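Local atomic coordinates of putative hyaluronoglucosaminidase (Clostridium perfringens, PDB entry 6PWI), a protein that probably acts as a family 84 glycoside hydrolase with hexosaminidase activity, this chain being the part of a longer, secreted protein that holds the catalytic domain. Residues F282-L296 / W317-V330. Sequence-based numbering, arbitrary orientation.
Sequences FEQLYSVGVRQFGVL and WRLQKGDVYEFIFV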
loop_
_atom_site.group_PDB
_atom_site.type_symbol
_atom_site.label_atom_id
_atom_site.label_comp_id
_atom_site.label_asym_id
_atom_site.label_seq_id
_atom_site.Cartn_x
_atom_site.Cartn_y
_atom_site.Cartn_z
ATOM N N PHE A 282 21.849 -8.857 -14.179
ATOM C CA PHE A 282 21.261 -7.527 -14.121
ATOM C C PHE A 282 20.957 -7.048 -15.535
ATOM O O PHE A 282 19.918 -6.431 -15.765
ATOM C CB PHE A 282 22.153 -6.548 -13.350
ATOM C CG PHE A 282 22.014 -6.557 -11.845
ATOM C CD1 PHE A 282 21.251 -7.513 -11.189
ATOM C CD2 PHE A 282 22.675 -5.615 -11.069
ATOM C CE1 PHE A 282 21.135 -7.509 -9.806
ATOM C CE2 PHE A 282 22.561 -5.614 -9.686
ATOM C CZ PHE A 282 21.794 -6.562 -9.055
ATOM N N GLU A 283 21.866 -7.359 -16.472
ATOM C CA GLU A 283 21.710 -6.996 -17.874
ATOM C C GLU A 283 20.458 -7.657 -18.447
ATOM O O GLU A 283 19.738 -7.031 -19.225
ATOM C CB GLU A 283 22.946 -7.369 -18.697
ATOM C CG GLU A 283 24.178 -6.530 -18.404
ATOM C CD GLU A 283 24.118 -5.086 -18.874
ATOM O OE1 GLU A 283 23.069 -4.684 -19.434
ATOM O OE2 GLU A 283 25.121 -4.364 -18.682
ATOM N N GLN A 284 20.203 -8.916 -18.052
ATOM C CA GLN A 284 19.042 -9.650 -18.537
ATOM C C GLN A 284 17.760 -8.935 -18.109
ATOM O O GLN A 284 16.866 -8.730 -18.930
ATOM C CB GLN A 284 19.063 -11.120 -18.103
ATOM C CG GLN A 284 18.003 -11.965 -18.805
ATOM C CD GLN A 284 17.704 -13.308 -18.174
ATOM O OE1 GLN A 284 17.898 -13.531 -16.980
ATOM N NE2 GLN A 284 17.195 -14.222 -18.982
ATOM N N LEU A 285 17.680 -8.541 -16.830
ATOM C CA LEU A 285 16.513 -7.817 -16.350
ATOM C C LEU A 285 16.453 -6.447 -17.018
ATOM O O LEU A 285 15.367 -6.007 -17.390
ATOM C CB LEU A 285 16.540 -7.693 -14.822
ATOM C CG LEU A 285 15.978 -8.868 -14.015
ATOM C CD1 LEU A 285 14.622 -9.321 -14.528
ATOM C CD2 LEU A 285 16.948 -10.031 -13.966
ATOM N N TYR A 286 17.620 -5.798 -17.187
ATOM C CA TYR A 286 17.715 -4.478 -17.801
ATOM C C TYR A 286 17.124 -4.509 -19.209
ATOM O O TYR A 286 16.510 -3.533 -19.649
ATOM C CB TYR A 286 19.167 -3.988 -17.878
ATOM C CG TYR A 286 19.319 -2.564 -18.359
ATOM C CD1 TYR A 286 19.357 -1.506 -17.464
ATOM C CD2 TYR A 286 19.421 -2.261 -19.713
ATOM C CE1 TYR A 286 19.483 -0.195 -17.901
ATOM C CE2 TYR A 286 19.537 -0.956 -20.169
ATOM C CZ TYR A 286 19.576 0.082 -19.256
ATOM O OH TYR A 286 19.689 1.375 -19.678
ATOM N N SER A 287 17.313 -5.651 -19.889
ATOM C CA SER A 287 16.928 -5.831 -21.279
ATOM C C SER A 287 15.411 -5.928 -21.426
ATOM O O SER A 287 14.890 -5.763 -22.525
ATOM C CB SER A 287 17.628 -7.024 -21.885
ATOM O OG SER A 287 16.935 -8.227 -21.596
ATOM N N VAL A 288 14.692 -6.201 -20.332
ATOM C CA VAL A 288 13.239 -6.202 -20.423
ATOM C C VAL A 288 12.646 -4.963 -19.752
ATOM O O VAL A 288 11.429 -4.863 -19.646
ATOM C CB VAL A 288 12.591 -7.519 -19.942
ATOM C CG1 VAL A 288 12.896 -8.677 -20.878
ATOM C CG2 VAL A 288 12.957 -7.878 -18.509
ATOM N N GLY A 289 13.495 -4.019 -19.314
ATOM C CA GLY A 289 13.020 -2.693 -18.931
ATOM C C GLY A 289 13.185 -2.341 -17.448
ATOM O O GLY A 289 12.852 -1.230 -17.044
ATOM N N VAL A 290 13.697 -3.274 -16.636
ATOM C CA VAL A 290 13.973 -3.007 -15.231
ATOM C C VAL A 290 15.034 -1.910 -15.123
ATOM O O VAL A 290 16.077 -1.985 -15.766
ATOM C CB VAL A 290 14.405 -4.279 -14.476
ATOM C CG1 VAL A 290 14.735 -3.978 -13.024
ATOM C CG2 VAL A 290 13.360 -5.383 -14.565
ATOM N N ARG A 291 14.770 -0.906 -14.274
ATOM C CA ARG A 291 15.634 0.263 -14.171
ATOM C C ARG A 291 15.972 0.583 -12.710
ATOM O O ARG A 291 16.495 1.659 -12.416
ATOM C CB ARG A 291 14.999 1.454 -14.901
ATOM C CG ARG A 291 15.002 1.339 -16.420
ATOM C CD ARG A 291 16.387 1.419 -17.043
ATOM N NE ARG A 291 16.397 1.267 -18.496
ATOM C CZ ARG A 291 16.254 0.117 -19.161
ATOM N NH1 ARG A 291 16.283 0.119 -20.480
ATOM N NH2 ARG A 291 16.086 -1.028 -18.520
ATOM N N GLN A 292 15.667 -0.353 -11.797
ATOM C CA GLN A 292 16.015 -0.220 -10.389
ATOM C C GLN A 292 16.131 -1.610 -9.767
ATOM O O GLN A 292 15.357 -2.508 -10.091
ATOM C CB GLN A 292 15.013 0.659 -9.637
ATOM C CG GLN A 292 15.549 1.149 -8.298
ATOM C CD GLN A 292 14.714 2.204 -7.610
ATOM O OE1 GLN A 292 13.556 2.459 -7.954
ATOM N NE2 GLN A 292 15.312 2.831 -6.610
ATOM N N PHE A 293 17.103 -1.764 -8.863
ATOM C CA PHE A 293 17.471 -3.068 -8.343
ATOM C C PHE A 293 17.646 -3.015 -6.827
ATOM O O PHE A 293 18.059 -1.996 -6.280
ATOM C CB PHE A 293 18.753 -3.550 -9.030
ATOM C CG PHE A 293 18.613 -3.779 -10.512
ATOM C CD1 PHE A 293 18.147 -4.992 -11.002
ATOM C CD2 PHE A 293 18.932 -2.780 -11.420
ATOM C CE1 PHE A 293 18.009 -5.204 -12.367
ATOM C CE2 PHE A 293 18.786 -2.989 -12.785
ATOM C CZ PHE A 293 18.331 -4.201 -13.258
ATOM N N GLY A 294 17.335 -4.136 -6.163
ATOM C CA GLY A 294 17.587 -4.325 -4.743
ATOM C C GLY A 294 18.559 -5.476 -4.507
ATOM O O GLY A 294 18.541 -6.470 -5.233
ATOM N N VAL A 295 19.416 -5.325 -3.493
ATOM C CA VAL A 295 20.337 -6.374 -3.077
ATOM C C VAL A 295 19.994 -6.752 -1.639
ATOM O O VAL A 295 20.015 -5.902 -0.754
ATOM C CB VAL A 295 21.805 -5.918 -3.213
ATOM C CG1 VAL A 295 22.769 -6.921 -2.599
ATOM C CG2 VAL A 295 22.175 -5.658 -4.662
ATOM N N LEU A 296 19.671 -8.027 -1.411
ATOM C CA LEU A 296 19.141 -8.436 -0.120
ATOM C C LEU A 296 20.172 -9.278 0.623
ATOM O O LEU A 296 20.618 -10.304 0.117
ATOM C CB LEU A 296 17.837 -9.207 -0.335
ATOM C CG LEU A 296 16.801 -8.521 -1.223
ATOM C CD1 LEU A 296 15.500 -9.309 -1.243
ATOM C CD2 LEU A 296 16.543 -7.094 -0.771
ATOM N N TRP A 317 28.721 0.073 -12.362
ATOM C CA TRP A 317 27.833 -0.406 -13.414
ATOM C C TRP A 317 26.626 0.518 -13.576
ATOM O O TRP A 317 26.245 0.887 -14.689
ATOM C CB TRP A 317 27.400 -1.848 -13.117
ATOM C CG TRP A 317 26.422 -2.397 -14.109
ATOM C CD1 TRP A 317 26.709 -2.938 -15.329
ATOM C CD2 TRP A 317 24.990 -2.464 -13.968
ATOM N NE1 TRP A 317 25.558 -3.329 -15.959
ATOM C CE2 TRP A 317 24.486 -3.050 -15.151
ATOM C CE3 TRP A 317 24.086 -2.095 -12.963
ATOM C CZ2 TRP A 317 23.123 -3.275 -15.349
ATOM C CZ3 TRP A 317 22.739 -2.302 -13.168
ATOM C CH2 TRP A 317 22.264 -2.890 -14.343
ATOM N N ARG A 318 26.026 0.888 -12.444
ATOM C CA ARG A 318 24.781 1.632 -12.446
ATOM C C ARG A 318 24.983 3.000 -13.101
ATOM O O ARG A 318 24.106 3.491 -13.812
ATOM C CB ARG A 318 24.285 1.742 -11.006
ATOM C CG ARG A 318 22.933 2.416 -10.857
ATOM C CD ARG A 318 23.000 3.156 -9.550
ATOM N NE ARG A 318 22.229 4.364 -9.745
ATOM C CZ ARG A 318 22.531 5.535 -9.212
ATOM N NH1 ARG A 318 23.607 5.663 -8.453
ATOM N NH2 ARG A 318 21.751 6.574 -9.448
ATOM N N LEU A 319 26.150 3.604 -12.854
ATOM C CA LEU A 319 26.449 4.927 -13.377
ATOM C C LEU A 319 26.772 4.851 -14.874
ATOM O O LEU A 319 26.469 5.790 -15.609
ATOM C CB LEU A 319 27.578 5.566 -12.559
ATOM C CG LEU A 319 27.208 5.989 -11.135
ATOM C CD1 LEU A 319 28.407 6.578 -10.410
ATOM C CD2 LEU A 319 26.038 6.967 -11.128
ATOM N N GLN A 320 27.356 3.726 -15.321
ATOM C CA GLN A 320 27.615 3.493 -16.736
ATOM C C GLN A 320 26.308 3.479 -17.531
ATOM O O GLN A 320 26.247 3.992 -18.645
ATOM C CB GLN A 320 28.322 2.157 -16.965
ATOM C CG GLN A 320 29.817 2.186 -16.700
ATOM C CD GLN A 320 30.424 0.802 -16.732
ATOM O OE1 GLN A 320 29.725 -0.213 -16.788
ATOM N NE2 GLN A 320 31.746 0.747 -16.694
ATOM N N LYS A 321 25.266 2.878 -16.954
ATOM C CA LYS A 321 24.010 2.685 -17.659
ATOM C C LYS A 321 23.262 4.008 -17.809
ATOM O O LYS A 321 22.510 4.181 -18.761
ATOM C CB LYS A 321 23.191 1.604 -16.951
ATOM C CG LYS A 321 23.722 0.189 -17.135
ATOM C CD LYS A 321 23.100 -0.473 -18.332
ATOM C CE LYS A 321 23.991 -1.501 -18.984
ATOM N NZ LYS A 321 23.290 -2.129 -20.129
ATOM N N GLY A 322 23.449 4.927 -16.856
ATOM C CA GLY A 322 22.945 6.285 -16.987
ATOM C C GLY A 322 21.482 6.473 -16.585
ATOM O O GLY A 322 21.108 7.556 -16.145
ATOM N N ASP A 323 20.641 5.443 -16.746
ATOM C CA ASP A 323 19.216 5.620 -16.495
ATOM C C ASP A 323 18.700 4.629 -15.445
ATOM O O ASP A 323 17.507 4.323 -15.415
ATOM C CB ASP A 323 18.414 5.585 -17.802
ATOM C CG ASP A 323 18.442 4.238 -18.510
ATOM O OD1 ASP A 323 19.381 3.455 -18.255
ATOM O OD2 ASP A 323 17.518 3.973 -19.306
ATOM N N VAL A 324 19.594 4.139 -14.576
ATOM C CA VAL A 324 19.192 3.227 -13.517
ATOM C C VAL A 324 19.136 3.988 -12.191
ATOM O O VAL A 324 20.135 4.540 -11.739
ATOM C CB VAL A 324 20.109 1.987 -13.450
ATOM C CG1 VAL A 324 19.760 1.065 -12.289
ATOM C CG2 VAL A 324 20.083 1.212 -14.753
ATOM N N TYR A 325 17.951 4.004 -11.571
ATOM C CA TYR A 325 17.759 4.628 -10.273
ATOM C C TYR A 325 18.640 3.928 -9.241
ATOM O O TYR A 325 19.215 2.879 -9.521
ATOM C CB TYR A 325 16.283 4.599 -9.878
ATOM C CG TYR A 325 15.356 5.407 -10.751
ATOM C CD1 TYR A 325 15.278 6.788 -10.632
ATOM C CD2 TYR A 325 14.531 4.790 -11.681
ATOM C CE1 TYR A 325 14.415 7.535 -11.423
ATOM C CE2 TYR A 325 13.663 5.520 -12.479
ATOM C CZ TYR A 325 13.602 6.899 -12.347
ATOM O OH TYR A 325 12.747 7.624 -13.129
ATOM N N GLU A 326 18.733 4.519 -8.043
ATOM C CA GLU A 326 19.707 4.080 -7.050
ATOM C C GLU A 326 19.292 2.743 -6.443
ATOM O O GLU A 326 18.107 2.418 -6.395
ATOM C CB GLU A 326 19.985 5.165 -6.006
ATOM C CG GLU A 326 18.748 5.873 -5.492
ATOM C CD GLU A 326 19.082 7.130 -4.708
ATOM O OE1 GLU A 326 18.791 7.167 -3.485
ATOM O OE2 GLU A 326 19.643 8.069 -5.317
ATOM N N PHE A 327 20.298 1.979 -6.006
ATOM C CA PHE A 327 20.103 0.660 -5.432
ATOM C C PHE A 327 19.453 0.744 -4.054
ATOM O O PHE A 327 19.637 1.704 -3.300
ATOM C CB PHE A 327 21.433 -0.079 -5.284
ATOM C CG PHE A 327 22.009 -0.645 -6.557
ATOM C CD1 PHE A 327 21.517 -1.824 -7.102
ATOM C CD2 PHE A 327 23.072 -0.016 -7.193
ATOM C CE1 PHE A 327 22.062 -2.350 -8.265
ATOM C CE2 PHE A 327 23.614 -0.541 -8.357
ATOM C CZ PHE A 327 23.108 -1.706 -8.892
ATOM N N ILE A 328 18.694 -0.308 -3.750
ATOM C CA ILE A 328 18.126 -0.561 -2.443
ATOM C C ILE A 328 18.929 -1.705 -1.837
ATOM O O ILE A 328 19.278 -2.646 -2.544
ATOM C CB ILE A 328 16.636 -0.899 -2.637
ATOM C CG1 ILE A 328 15.832 0.383 -2.862
ATOM C CG2 ILE A 328 16.087 -1.720 -1.485
ATOM C CD1 ILE A 328 14.765 0.267 -3.920
ATOM N N PHE A 329 19.261 -1.602 -0.546
ATOM C CA PHE A 329 20.024 -2.639 0.136
ATOM C C PHE A 329 19.328 -3.009 1.445
ATOM O O PHE A 329 18.995 -2.143 2.246
ATOM C CB PHE A 329 21.473 -2.182 0.341
ATOM C CG PHE A 329 22.385 -3.188 1.003
ATOM C CD1 PHE A 329 23.113 -4.098 0.246
ATOM C CD2 PHE A 329 22.529 -3.222 2.383
ATOM C CE1 PHE A 329 23.942 -5.031 0.853
ATOM C CE2 PHE A 329 23.357 -4.158 2.987
ATOM C CZ PHE A 329 24.063 -5.062 2.224
ATOM N N VAL A 330 19.107 -4.309 1.656
ATOM C CA VAL A 330 18.492 -4.785 2.883
ATOM C C VAL A 330 19.590 -5.436 3.717
ATOM O O VAL A 330 20.157 -6.442 3.309
ATOM C CB VAL A 330 17.337 -5.767 2.602
ATOM C CG1 VAL A 330 16.804 -6.395 3.880
ATOM C CG2 VAL A 330 16.213 -5.108 1.837
HETATM O O HOH W 1 19.483 -0.042 -8.872
#
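Y286 and K321 meet where two neighbouring helices end. With CG anti to the backbone N (chi1 -173°), the Y286 ring lies flat between K321 and R291. CD1 and CE1 lie against V324 CG2, with CE1 the nearer at 3.5 Å. CE1 and CZ lie under K321 CD, CD2 and CE2 under K321 NZ, which makes a cation-pi contact 4.2 Å from the ring centroid. R291 NH2 sits over the centre of the opposite face. At the tip, OH donates to D323 OD1, on its syn lone pair. D323 OD2 takes R291 NE at 3.0 Å in a salt bridge; the nitrogen comes from above the carboxylate plane. E283 is shared too: OE1 pairs with K321 NZ at 2.7 Å, and OE2 receives W317 NE1 in a nearly straight bond (169°).

Here strand 293-296, helix 304-321 and strand 328-330 form a right-handed beta-alpha-beta unit of the TIM barrel. The strands run parallel, joined by backbone hydrogen bonds from I328 N to F293 O, V295 N to I328 O and V330 N to V295 O. Between helices and strands, W317 turns its edge to the face of F293 in an offset edge-to-face pair, and F282 CB makes a CH-pi contact over the six-membered ring of W317. A water accepts from F293 N and donates to Y325 O.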